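Local coordinates for protein putative metalloprotease II (Bacteroides fragilis, PDB 4ON1) that probably acts as an extracellular zinc-dependent metalloendopeptidase of the fragilysin type, captured with its N-terminal domain attached and a zinc ion bound, at residues A[107-111]-A[112-116]; A[118-121]-A[122-125]; A[264-267]-A[268-272]; A[291-294]-A[295-299]. All blocks are in the same frame, centred on the assembly; numbering follows the deposited sequence.

Interaction 1 (A[107-111]-A[112-116]); sequences IVYKD and KERMA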
loop_
_atom_site.group_PDB
_atom_site.type_symbol
_atom_site.label_atom_id
_atom_site.label_comp_id
_atom_site.label_asym_id
_atom_site.label_seq_id
_atom_site.Cartn_x
_atom_site.Cartn_y
_atom_site.Cartn_z
ATOM N N ILE A 107 -5.639 7.911 -11.045
ATOM C CA ILE A 107 -5.041 6.682 -11.553
ATOM C C ILE A 107 -4.980 6.706 -13.083
ATOM O O ILE A 107 -5.992 6.947 -13.750
ATOM C CB ILE A 107 -5.848 5.448 -11.067
ATOM C CG1 ILE A 107 -5.906 5.422 -9.532
ATOM C CG2 ILE A 107 -5.285 4.150 -11.641
ATOM C CD1 ILE A 107 -7.139 4.709 -8.974
ATOM N N VAL A 108 -3.787 6.487 -13.630
ATOM C CA VAL A 108 -3.591 6.416 -15.074
ATOM C C VAL A 108 -2.801 5.168 -15.455
ATOM O O VAL A 108 -1.719 4.930 -14.933
ATOM C CB VAL A 108 -2.855 7.678 -15.618
ATOM C CG1 VAL A 108 -3.762 8.876 -15.586
ATOM C CG2 VAL A 108 -1.592 7.980 -14.809
ATOM N N TYR A 109 -3.349 4.381 -16.378
ATOM C CA TYR A 109 -2.663 3.210 -16.921
ATOM C C TYR A 109 -2.169 3.477 -18.333
ATOM O O TYR A 109 -2.839 4.151 -19.106
ATOM C CB TYR A 109 -3.590 1.995 -16.919
ATOM C CG TYR A 109 -3.605 1.250 -15.605
ATOM C CD1 TYR A 109 -4.194 1.802 -14.474
ATOM C CD2 TYR A 109 -3.035 -0.011 -15.502
ATOM C CE1 TYR A 109 -4.204 1.116 -13.271
ATOM C CE2 TYR A 109 -3.051 -0.704 -14.315
ATOM C CZ TYR A 109 -3.632 -0.135 -13.202
ATOM O OH TYR A 109 -3.641 -0.829 -12.021
ATOM N N LYS A 110 -0.993 2.958 -18.673
ATOM C CA LYS A 110 -0.438 3.212 -19.997
ATOM C C LYS A 110 -1.262 2.538 -21.086
ATOM O O LYS A 110 -1.551 3.135 -22.129
ATOM C CB LYS A 110 1.014 2.753 -20.086
ATOM C CG LYS A 110 1.616 3.012 -21.459
ATOM C CD LYS A 110 3.104 2.706 -21.515
ATOM C CE LYS A 110 3.388 1.279 -21.107
ATOM N NZ LYS A 110 4.840 0.951 -21.226
ATOM N N ASP A 111 -1.647 1.296 -20.835
ATOM C CA ASP A 111 -2.400 0.520 -21.814
ATOM C C ASP A 111 -3.886 0.870 -21.746
ATOM O O ASP A 111 -4.509 0.748 -20.690
ATOM C CB ASP A 111 -2.185 -0.976 -21.576
ATOM C CG ASP A 111 -2.962 -1.836 -22.552
ATOM O OD1 ASP A 111 -2.407 -2.169 -23.622
ATOM O OD2 ASP A 111 -4.128 -2.170 -22.253
ATOM N N LYS A 112 -4.446 1.320 -22.868
ATOM C CA LYS A 112 -5.841 1.759 -22.897
ATOM C C LYS A 112 -6.826 0.657 -22.506
ATOM O O LYS A 112 -7.787 0.916 -21.779
ATOM C CB LYS A 112 -6.214 2.286 -24.287
ATOM C CG LYS A 112 -7.712 2.539 -24.435
ATOM C CD LYS A 112 -8.109 3.206 -25.744
ATOM C CE LYS A 112 -9.587 3.602 -25.713
ATOM N NZ LYS A 112 -9.969 4.539 -26.806
ATOM N N GLU A 113 -6.587 -0.568 -22.973
ATOM C CA GLU A 113 -7.464 -1.681 -22.613
ATOM C C GLU A 113 -7.425 -1.912 -21.111
ATOM O O GLU A 113 -8.470 -2.068 -20.477
ATOM C CB GLU A 113 -7.089 -2.976 -23.342
ATOM C CG GLU A 113 -7.114 -2.901 -24.857
ATOM C CD GLU A 113 -6.867 -4.257 -25.496
ATOM O OE1 GLU A 113 -7.352 -5.271 -24.943
ATOM O OE2 GLU A 113 -6.197 -4.310 -26.549
ATOM N N ARG A 114 -6.225 -1.960 -20.543
ATOM C CA ARG A 114 -6.111 -2.166 -19.101
ATOM C C ARG A 114 -6.811 -1.024 -18.373
ATOM O O ARG A 114 -7.529 -1.255 -17.401
ATOM C CB ARG A 114 -4.648 -2.271 -18.659
ATOM C CG ARG A 114 -4.467 -2.716 -17.190
ATOM C CD ARG A 114 -5.139 -4.061 -16.900
ATOM N NE ARG A 114 -5.072 -4.436 -15.483
ATOM C CZ ARG A 114 -6.021 -5.126 -14.852
ATOM N NH1 ARG A 114 -7.099 -5.516 -15.512
ATOM N NH2 ARG A 114 -5.896 -5.429 -13.568
ATOM N N MET A 115 -6.619 0.206 -18.846
ATOM C CA MET A 115 -7.301 1.344 -18.225
ATOM C C MET A 115 -8.818 1.146 -18.214
ATOM O O MET A 115 -9.484 1.430 -17.217
ATOM C CB MET A 115 -6.956 2.656 -18.936
ATOM C CG MET A 115 -7.650 3.883 -18.340
ATOM S SD MET A 115 -6.781 4.651 -16.947
ATOM C CE MET A 115 -7.427 3.731 -15.553
ATOM N N ALA A 116 -9.352 0.629 -19.317
ATOM C CA ALA A 116 -10.788 0.392 -19.424
ATOM C C ALA A 116 -11.224 -0.671 -18.423
ATOM O O ALA A 116 -12.271 -0.543 -17.784
ATOM C CB ALA A 116 -11.167 -0.025 -20.856
HETATM O O HOH W 1 -4.028 -0.821 -25.266
#
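Strand 107-109 turns through Lys110 and Asp111 into helix 112-116, so that Tyr109 CA comes to lie 5.2 Å from Met115 CA. The N-to-C directions of the short strand and helix axes make 142°, so the two run roughly antiparallel. Asp111 is the N-cap. Its CG lies anti to the backbone N (chi1 179°), which swings the carboxylate round to the first turn of the helix. Asp111 OD2 accepts from Arg114 N at 2.7 Å through its anti lone pair, and Asp111 O accepts from Met115 N at 2.9 Å. Side chain and carbonyl of one residue thus satisfy two N-H groups at the helix start. This helix end would probably stabilise the negative charge of the carboxylate. A water makes a weak bond to Asp111 OD1. Tyr109 carries the apolar half. Arg114 CG touches Tyr109 CD2 at 3.5 Å, the two side chains running side by side with ring and guanidinium planes nearly perpendicular. Met115 crosses Tyr109 at about a right angle and brings its CE to 3.9 Å from Tyr109 CD1. Bends at chi2 (86°) and chi3 fold the methionine back toward the strand. Met115 SD also takes a weak bond from Tyr109 N at 3.5 Å. The polar ends are held by other parts of the chain: Tyr109 OH bonds His218, and Arg114 makes salt bridges to Glu117 and Glu217. Met115 packs on Ile153 and Ile156 of strand 153-159, while Ile107 and Tyr109 reach helix 217-230.

Interaction 2 (A[118-121]-A[122-125]); sequences IANY and YQNH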
loop_
_atom_site.group_PDB
_atom_site.type_symbol
_atom_site.label_atom_id
_atom_site.label_comp_id
_atom_site.label_asym_id
_atom_site.label_seq_id
_atom_site.Cartn_x
_atom_site.Cartn_y
_atom_site.Cartn_z
ATOM N N ILE A 118 -9.724 -1.354 -15.594
ATOM C CA ILE A 118 -9.632 -0.755 -14.268
ATOM C C ILE A 118 -10.856 0.121 -13.987
ATOM O O ILE A 118 -11.447 0.056 -12.908
ATOM C CB ILE A 118 -8.362 0.091 -14.114
ATOM C CG1 ILE A 118 -7.110 -0.787 -14.229
ATOM C CG2 ILE A 118 -8.363 0.790 -12.755
ATOM C CD1 ILE A 118 -7.012 -1.867 -13.147
ATOM N N ALA A 119 -11.252 0.924 -14.969
ATOM C CA ALA A 119 -12.416 1.784 -14.803
ATOM C C ALA A 119 -13.692 0.975 -14.566
ATOM O O ALA A 119 -14.533 1.360 -13.752
ATOM C CB ALA A 119 -12.583 2.679 -16.013
ATOM N N ASN A 120 -13.826 -0.149 -15.266
ATOM C CA ASN A 120 -14.980 -1.028 -15.084
ATOM C C ASN A 120 -15.028 -1.589 -13.667
ATOM O O ASN A 120 -16.101 -1.714 -13.073
ATOM C CB ASN A 120 -14.962 -2.189 -16.085
ATOM C CG ASN A 120 -15.105 -1.736 -17.529
ATOM O OD1 ASN A 120 -15.675 -0.683 -17.815
ATOM N ND2 ASN A 120 -14.596 -2.552 -18.451
ATOM N N TYR A 121 -13.862 -1.948 -13.139
ATOM C CA TYR A 121 -13.781 -2.422 -11.768
ATOM C C TYR A 121 -14.405 -1.395 -10.824
ATOM O O TYR A 121 -15.268 -1.730 -10.013
ATOM C CB TYR A 121 -12.328 -2.715 -11.367
ATOM C CG TYR A 121 -12.152 -2.893 -9.868
ATOM C CD1 TYR A 121 -12.232 -4.154 -9.286
ATOM C CD2 TYR A 121 -11.932 -1.800 -9.033
ATOM C CE1 TYR A 121 -12.088 -4.323 -7.921
ATOM C CE2 TYR A 121 -11.791 -1.960 -7.668
ATOM C CZ TYR A 121 -11.868 -3.221 -7.119
ATOM O OH TYR A 121 -11.720 -3.375 -5.762
ATOM N N TYR A 122 -13.966 -0.146 -10.929
ATOM C CA TYR A 122 -14.436 0.889 -10.014
ATOM C C TYR A 122 -15.898 1.252 -10.249
ATOM O O TYR A 122 -16.610 1.620 -9.315
ATOM C CB TYR A 122 -13.565 2.135 -10.128
ATOM C CG TYR A 122 -12.260 1.987 -9.393
ATOM C CD1 TYR A 122 -11.066 1.854 -10.082
ATOM C CD2 TYR A 122 -12.229 1.940 -8.010
ATOM C CE1 TYR A 122 -9.864 1.701 -9.410
ATOM C CE2 TYR A 122 -11.033 1.790 -7.326
ATOM C CZ TYR A 122 -9.855 1.669 -8.034
ATOM O OH TYR A 122 -8.664 1.518 -7.361
ATOM N N GLN A 123 -16.347 1.147 -11.494
ATOM C CA GLN A 123 -17.752 1.380 -11.805
ATOM C C GLN A 123 -18.626 0.293 -11.181
ATOM O O GLN A 123 -19.688 0.576 -10.632
ATOM C CB GLN A 123 -17.974 1.441 -13.320
ATOM C CG GLN A 123 -17.569 2.762 -13.961
ATOM C CD GLN A 123 -17.471 2.681 -15.475
ATOM O OE1 GLN A 123 -17.578 1.604 -16.062
ATOM N NE2 GLN A 123 -17.282 3.830 -16.115
ATOM N N ASN A 124 -18.172 -0.952 -11.257
ATOM C CA ASN A 124 -18.949 -2.060 -10.720
ATOM C C ASN A 124 -18.946 -2.128 -9.194
ATOM O O ASN A 124 -19.877 -2.659 -8.593
ATOM C CB ASN A 124 -18.400 -3.383 -11.258
ATOM C CG ASN A 124 -18.559 -3.522 -12.753
ATOM O OD1 ASN A 124 -19.298 -2.769 -13.383
ATOM N ND2 ASN A 124 -17.840 -4.475 -13.336
ATOM N N HIS A 125 -17.917 -1.563 -8.566
ATOM C CA HIS A 125 -17.779 -1.683 -7.119
ATOM C C HIS A 125 -18.198 -0.443 -6.328
ATOM O O HIS A 125 -18.391 -0.528 -5.118
ATOM C CB HIS A 125 -16.331 -2.044 -6.769
ATOM C CG HIS A 125 -15.955 -3.446 -7.135
ATOM N ND1 HIS A 125 -15.844 -3.869 -8.444
ATOM C CD2 HIS A 125 -15.679 -4.528 -6.369
ATOM C CE1 HIS A 125 -15.508 -5.144 -8.468
ATOM N NE2 HIS A 125 -15.402 -5.570 -7.222
#
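The Tyr121 ring overlaps the His125 imidazole in a face-to-face stack, one helical turn apart. The centroids are 4.1 Å apart and the planes differ by 22°. Tyr121 CE1 lies over the centre of the imidazole, while His125 ND1 sits toward the rim of the phenol ring. A bent hydrogen bond helps set the rotation of the imidazole: His125 ND1 donates to Tyr121 O at 2.7 Å, the oxygen lying somewhat out of the imidazole plane. His125 N makes a second, weak bond to the same oxygen. Tyr121 also meets its neighbour Tyr122. Its CG stands anti to the backbone N (chi1 166°), and its CD2 edge points over the centre of the Tyr122 face. This T-shaped pair has planes at 90° and centroids 5.0 Å apart. Ile118 CG2 touches Tyr122 CE1 at 3.8 Å, with the two side chains alongside each other. The hydroxyls reach elsewhere: Tyr121 OH to Asp289, Tyr122 OH to His218 and Ser326. Tyr122 also packs on Ile107 and Ile158. Regular i to i+4 bonds, such as Asn124 N to Asn120 O, hold the backbone. The whole is an aromatic cluster on an alpha-helix, with Tyr121 stacked on one ring and edge-on to another.

Interaction 3 (A[264-267]-A[268-272]); sequences ESFQ and NYLRS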
loop_
_atom_site.group_PDB
_atom_site.type_symbol
_atom_site.label_atom_id
_atom_site.label_comp_id
_atom_site.label_asym_id
_atom_site.label_seq_id
_atom_site.Cartn_x
_atom_site.Cartn_y
_atom_site.Cartn_z
ATOM N N GLU A 264 -2.580 -20.484 6.891
ATOM C CA GLU A 264 -1.914 -21.785 6.932
ATOM C C GLU A 264 -1.807 -22.386 5.535
ATOM O O GLU A 264 -0.771 -22.935 5.160
ATOM C CB GLU A 264 -2.671 -22.744 7.862
ATOM C CG GLU A 264 -2.532 -22.394 9.341
ATOM C CD GLU A 264 -3.278 -23.355 10.254
ATOM O OE1 GLU A 264 -3.717 -24.421 9.770
ATOM O OE2 GLU A 264 -3.437 -23.036 11.455
ATOM N N SER A 265 -2.879 -22.264 4.763
ATOM C CA SER A 265 -2.882 -22.760 3.394
ATOM C C SER A 265 -1.858 -21.993 2.564
ATOM O O SER A 265 -1.167 -22.570 1.725
ATOM C CB SER A 265 -4.282 -22.640 2.784
ATOM O OG SER A 265 -4.277 -22.994 1.413
ATOM N N PHE A 266 -1.758 -20.692 2.812
ATOM C CA PHE A 266 -0.761 -19.852 2.152
ATOM C C PHE A 266 0.653 -20.332 2.460
ATOM O O PHE A 266 1.484 -20.479 1.562
ATOM C CB PHE A 266 -0.923 -18.392 2.581
ATOM C CG PHE A 266 0.085 -17.446 1.958
ATOM C CD1 PHE A 266 0.728 -16.488 2.735
ATOM C CD2 PHE A 266 0.381 -17.512 0.605
ATOM C CE1 PHE A 266 1.640 -15.603 2.175
ATOM C CE2 PHE A 266 1.300 -16.632 0.029
ATOM C CZ PHE A 266 1.928 -15.675 0.815
ATOM N N GLN A 267 0.928 -20.570 3.736
ATOM C CA GLN A 267 2.265 -20.985 4.151
ATOM C C GLN A 267 2.652 -22.364 3.624
ATOM O O GLN A 267 3.794 -22.582 3.216
ATOM C CB GLN A 267 2.367 -20.953 5.671
ATOM C CG GLN A 267 2.439 -19.529 6.249
ATOM C CD GLN A 267 2.383 -19.535 7.769
ATOM O OE1 GLN A 267 1.389 -19.963 8.358
ATOM N NE2 GLN A 267 3.454 -19.072 8.409
ATOM N N ASN A 268 1.705 -23.292 3.624
ATOM C CA ASN A 268 1.959 -24.601 3.041
ATOM C C ASN A 268 2.269 -24.486 1.547
ATOM O O ASN A 268 3.126 -25.197 1.033
ATOM C CB ASN A 268 0.787 -25.547 3.287
ATOM C CG ASN A 268 0.770 -26.086 4.707
ATOM O OD1 ASN A 268 1.806 -26.119 5.386
ATOM N ND2 ASN A 268 -0.402 -26.519 5.165
ATOM N N TYR A 269 1.580 -23.586 0.850
ATOM C CA TYR A 269 1.905 -23.347 -0.552
ATOM C C TYR A 269 3.349 -22.855 -0.712
ATOM O O TYR A 269 4.097 -23.359 -1.559
ATOM C CB TYR A 269 0.943 -22.338 -1.175
ATOM C CG TYR A 269 1.334 -21.934 -2.584
ATOM C CD1 TYR A 269 1.008 -22.730 -3.679
ATOM C CD2 TYR A 269 2.023 -20.747 -2.816
ATOM C CE1 TYR A 269 1.368 -22.355 -4.972
ATOM C CE2 TYR A 269 2.392 -20.363 -4.094
ATOM C CZ TYR A 269 2.059 -21.168 -5.169
ATOM O OH TYR A 269 2.426 -20.776 -6.435
ATOM N N LEU A 270 3.743 -21.892 0.114
ATOM C CA LEU A 270 5.089 -21.320 0.029
ATOM C C LEU A 270 6.167 -22.377 0.226
ATOM O O LEU A 270 7.212 -22.340 -0.427
ATOM C CB LEU A 270 5.280 -20.211 1.068
ATOM C CG LEU A 270 4.391 -18.970 0.926
ATOM C CD1 LEU A 270 4.618 -18.020 2.096
ATOM C CD2 LEU A 270 4.648 -18.252 -0.394
ATOM N N ARG A 271 5.905 -23.317 1.128
ATOM C CA ARG A 271 6.910 -24.289 1.528
ATOM C C ARG A 271 7.250 -25.299 0.439
ATOM O O ARG A 271 8.300 -25.932 0.496
ATOM C CB ARG A 271 6.453 -25.009 2.798
ATOM C CG ARG A 271 6.654 -24.152 4.031
ATOM C CD ARG A 271 5.816 -24.597 5.215
ATOM N NE ARG A 271 6.044 -23.690 6.340
ATOM C CZ ARG A 271 5.167 -23.445 7.307
ATOM N NH1 ARG A 271 3.984 -24.041 7.301
ATOM N NH2 ARG A 271 5.474 -22.593 8.277
ATOM N N SER A 272 6.379 -25.444 -0.553
ATOM C CA SER A 272 6.676 -26.344 -1.665
ATOM C C SER A 272 6.743 -25.595 -2.993
ATOM O O SER A 272 6.763 -26.208 -4.057
ATOM C CB SER A 272 5.633 -27.460 -1.754
ATOM O OG SER A 272 4.331 -26.923 -1.871
HETATM O O HOH W 2 1.854 -22.622 9.203
#
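Gln267 OE1 accepts a hydrogen bond of 2.8 Å from a water, which in turn accepts from Arg271 NH1 at 3.2 Å. The water bridges two side chains one helical turn apart. They run side by side in the same direction, with amide and guanidinium planes 32° apart. Gln267 CB lies over one face of the guanidinium, toward its rim, 3.8 Å from Arg271 NH1. Arg271 is extended from CG to NE, and this carries its head back along Gln267. Both heads have further partners in one loop: Gln267 NE2 bonds Phe316 O, and Arg271 NH2 bonds Asn315 O.

On the buried side Leu270 meets Phe266. Leu270 CD1 sits over the ring face, 4.0 Å from the centroid of Phe266 and 19° off the normal, a CH-pi contact. Leu270 CD2 touches Phe266 CE2 at 3.7 Å. Phe266 CG is anti to the backbone N (chi1 179°), which turns its ring toward the leucine. Both residues pack on Tyr284 of strand 284-288. The backbone continues the helix, with Asn268 N bonded to Glu264 O at 2.9 Å and Leu270 N to Phe266 O at 3.0 Å. The chemistry is two-sided. Apolar groups seat helix 259-271 on the strand, while a bridging water and the carbonyls of Asn315 and Phe316 take up polar atoms of Gln267 and Arg271 and tie the helix to the loop.

Interaction 4 (A[291-294]-A[295-299]); sequences TWDS and GKTFG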
loop_
_atom_site.group_PDB
_atom_site.type_symbol
_atom_site.label_atom_id
_atom_site.label_comp_id
_atom_site.label_asym_id
_atom_site.label_seq_id
_atom_site.Cartn_x
_atom_site.Cartn_y
_atom_site.Cartn_z
ATOM N N THR A 291 -11.829 -9.993 0.688
ATOM C CA THR A 291 -11.632 -10.135 2.122
ATOM C C THR A 291 -11.781 -11.585 2.551
ATOM O O THR A 291 -11.984 -12.467 1.722
ATOM C CB THR A 291 -12.644 -9.299 2.912
ATOM O OG1 THR A 291 -13.968 -9.665 2.503
ATOM C CG2 THR A 291 -12.417 -7.812 2.677
ATOM N N TRP A 292 -11.692 -11.820 3.856
ATOM C CA TRP A 292 -11.909 -13.147 4.409
ATOM C C TRP A 292 -13.069 -13.133 5.393
ATOM O O TRP A 292 -13.553 -12.063 5.776
ATOM C CB TRP A 292 -10.642 -13.670 5.089
ATOM C CG TRP A 292 -9.539 -13.929 4.121
ATOM C CD1 TRP A 292 -9.248 -15.116 3.510
ATOM C CD2 TRP A 292 -8.595 -12.975 3.619
ATOM N NE1 TRP A 292 -8.175 -14.960 2.666
ATOM C CE2 TRP A 292 -7.757 -13.656 2.714
ATOM C CE3 TRP A 292 -8.377 -11.613 3.851
ATOM C CZ2 TRP A 292 -6.710 -13.020 2.046
ATOM C CZ3 TRP A 292 -7.342 -10.986 3.187
ATOM C CH2 TRP A 292 -6.518 -11.689 2.296
ATOM N N ASP A 293 -13.512 -14.325 5.785
ATOM C CA ASP A 293 -14.565 -14.481 6.781
ATOM C C ASP A 293 -15.802 -13.651 6.439
ATOM O O ASP A 293 -16.233 -12.813 7.236
ATOM C CB ASP A 293 -14.056 -14.098 8.175
ATOM C CG ASP A 293 -14.962 -14.607 9.284
ATOM O OD1 ASP A 293 -15.437 -15.760 9.180
ATOM O OD2 ASP A 293 -15.211 -13.852 10.249
ATOM N N SER A 294 -16.342 -13.868 5.240
ATOM C CA SER A 294 -17.559 -13.189 4.793
ATOM C C SER A 294 -17.521 -11.672 5.006
ATOM O O SER A 294 -18.482 -11.088 5.507
ATOM C CB SER A 294 -18.774 -13.781 5.506
ATOM O OG SER A 294 -18.820 -15.183 5.313
ATOM N N GLY A 295 -16.408 -11.044 4.638
ATOM C CA GLY A 295 -16.285 -9.596 4.710
ATOM C C GLY A 295 -15.813 -9.021 6.029
ATOM O O GLY A 295 -15.559 -7.820 6.134
ATOM N N LYS A 296 -15.670 -9.868 7.041
ATOM C CA LYS A 296 -15.335 -9.376 8.375
ATOM C C LYS A 296 -13.820 -9.228 8.605
ATOM O O LYS A 296 -13.382 -8.478 9.484
ATOM C CB LYS A 296 -15.942 -10.309 9.425
ATOM C CG LYS A 296 -17.473 -10.355 9.395
ATOM C CD LYS A 296 -18.024 -11.365 10.396
ATOM C CE LYS A 296 -19.511 -11.144 10.649
ATOM N NZ LYS A 296 -20.010 -11.914 11.827
ATOM N N THR A 297 -13.011 -9.916 7.805
ATOM C CA THR A 297 -11.559 -9.853 7.991
ATOM C C THR A 297 -10.833 -9.221 6.806
ATOM O O THR A 297 -10.982 -9.669 5.670
ATOM C CB THR A 297 -10.975 -11.260 8.246
ATOM O OG1 THR A 297 -11.494 -11.772 9.480
ATOM C CG2 THR A 297 -9.451 -11.204 8.344
ATOM N N PHE A 298 -10.028 -8.196 7.077
ATOM C CA PHE A 298 -9.343 -7.471 6.009
ATOM C C PHE A 298 -7.897 -7.916 5.860
ATOM O O PHE A 298 -7.287 -7.750 4.802
ATOM C CB PHE A 298 -9.379 -5.964 6.272
ATOM C CG PHE A 298 -10.730 -5.454 6.678
ATOM C CD1 PHE A 298 -11.876 -5.917 6.050
ATOM C CD2 PHE A 298 -10.852 -4.513 7.686
ATOM C CE1 PHE A 298 -13.128 -5.450 6.427
ATOM C CE2 PHE A 298 -12.096 -4.041 8.067
ATOM C CZ PHE A 298 -13.236 -4.513 7.434
ATOM N N GLY A 299 -7.349 -8.470 6.932
ATOM C CA GLY A 299 -5.967 -8.905 6.953
ATOM C C GLY A 299 -5.745 -9.769 8.174
ATOM O O GLY A 299 -6.550 -9.750 9.104
HETATM O O HOH W 3 -14.803 -12.378 2.421
#
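Trp292, Gly295 and Thr297 bury the most surface in this tight reversal of the chain. Trp292 and Thr297 form an antiparallel hydrogen-bonded pair. Trp292 N donates to Thr297 O at 2.9 Å, almost straight (178°) and in the carbonyl plane. Thr297 N returns a bond to Trp292 O at 3.0 Å, arriving from above that carbonyl plane. The side chains meet at their bases, Trp292 CB to Thr297 CB. Farther out, the indole edge reaches Phe298 O, which lies in the ring plane 3.6 Å from Trp292 CZ3. Arg288 makes a cation-pi contact with the same indole.

Gly295 sits in the turn, at a positive phi (87°) that a residue without a beta-carbon takes up readily. Thr291 OG1 comes to 3.2 Å from Gly295 CA. This hydroxyl is placed between its own backbone N and carbonyl carbon (chi1 55°), and a water joins it to Gly295 N. Lys296 N closes the turn on Asp293 O at 3.0 Å. Lys296 CB and CD pass beside Asp293 OD2, but no salt bridge forms. The side chain of Thr297 lies about 6 Å from that of the zinc ligand Asp176. The arrangement is a type I' beta turn from Asp293 to Lys296 that runs into a classic beta bulge, sharing Lys296: Lys296 and Thr297 both face Trp292.

In the fold
Interactions 1 and 2 share helix 112-126 of the N-terminal domain and touch: Tyr109 CE1 is 3.6 Å from Ile118 CG1. His218 binds a tyrosine hydroxyl from each. Interactions 3 and 4 belong to the metallopeptidase part, with centres about 20 Å apart. Trp292 and Asp293 of interaction 4 pack on helix 259-271, which carries interaction 3. Interactions 2 and 4 come within about 9 Å at their nearest atoms, across the two parts of the chain. Interaction 4 is the one near the metal: the Phe298 side chain is about 9 Å from the zinc ion, held by Asp176, His334, His338 and His344. Zinc ligation by Asp176 is consistent with a latent proenzyme, as in fragilysin.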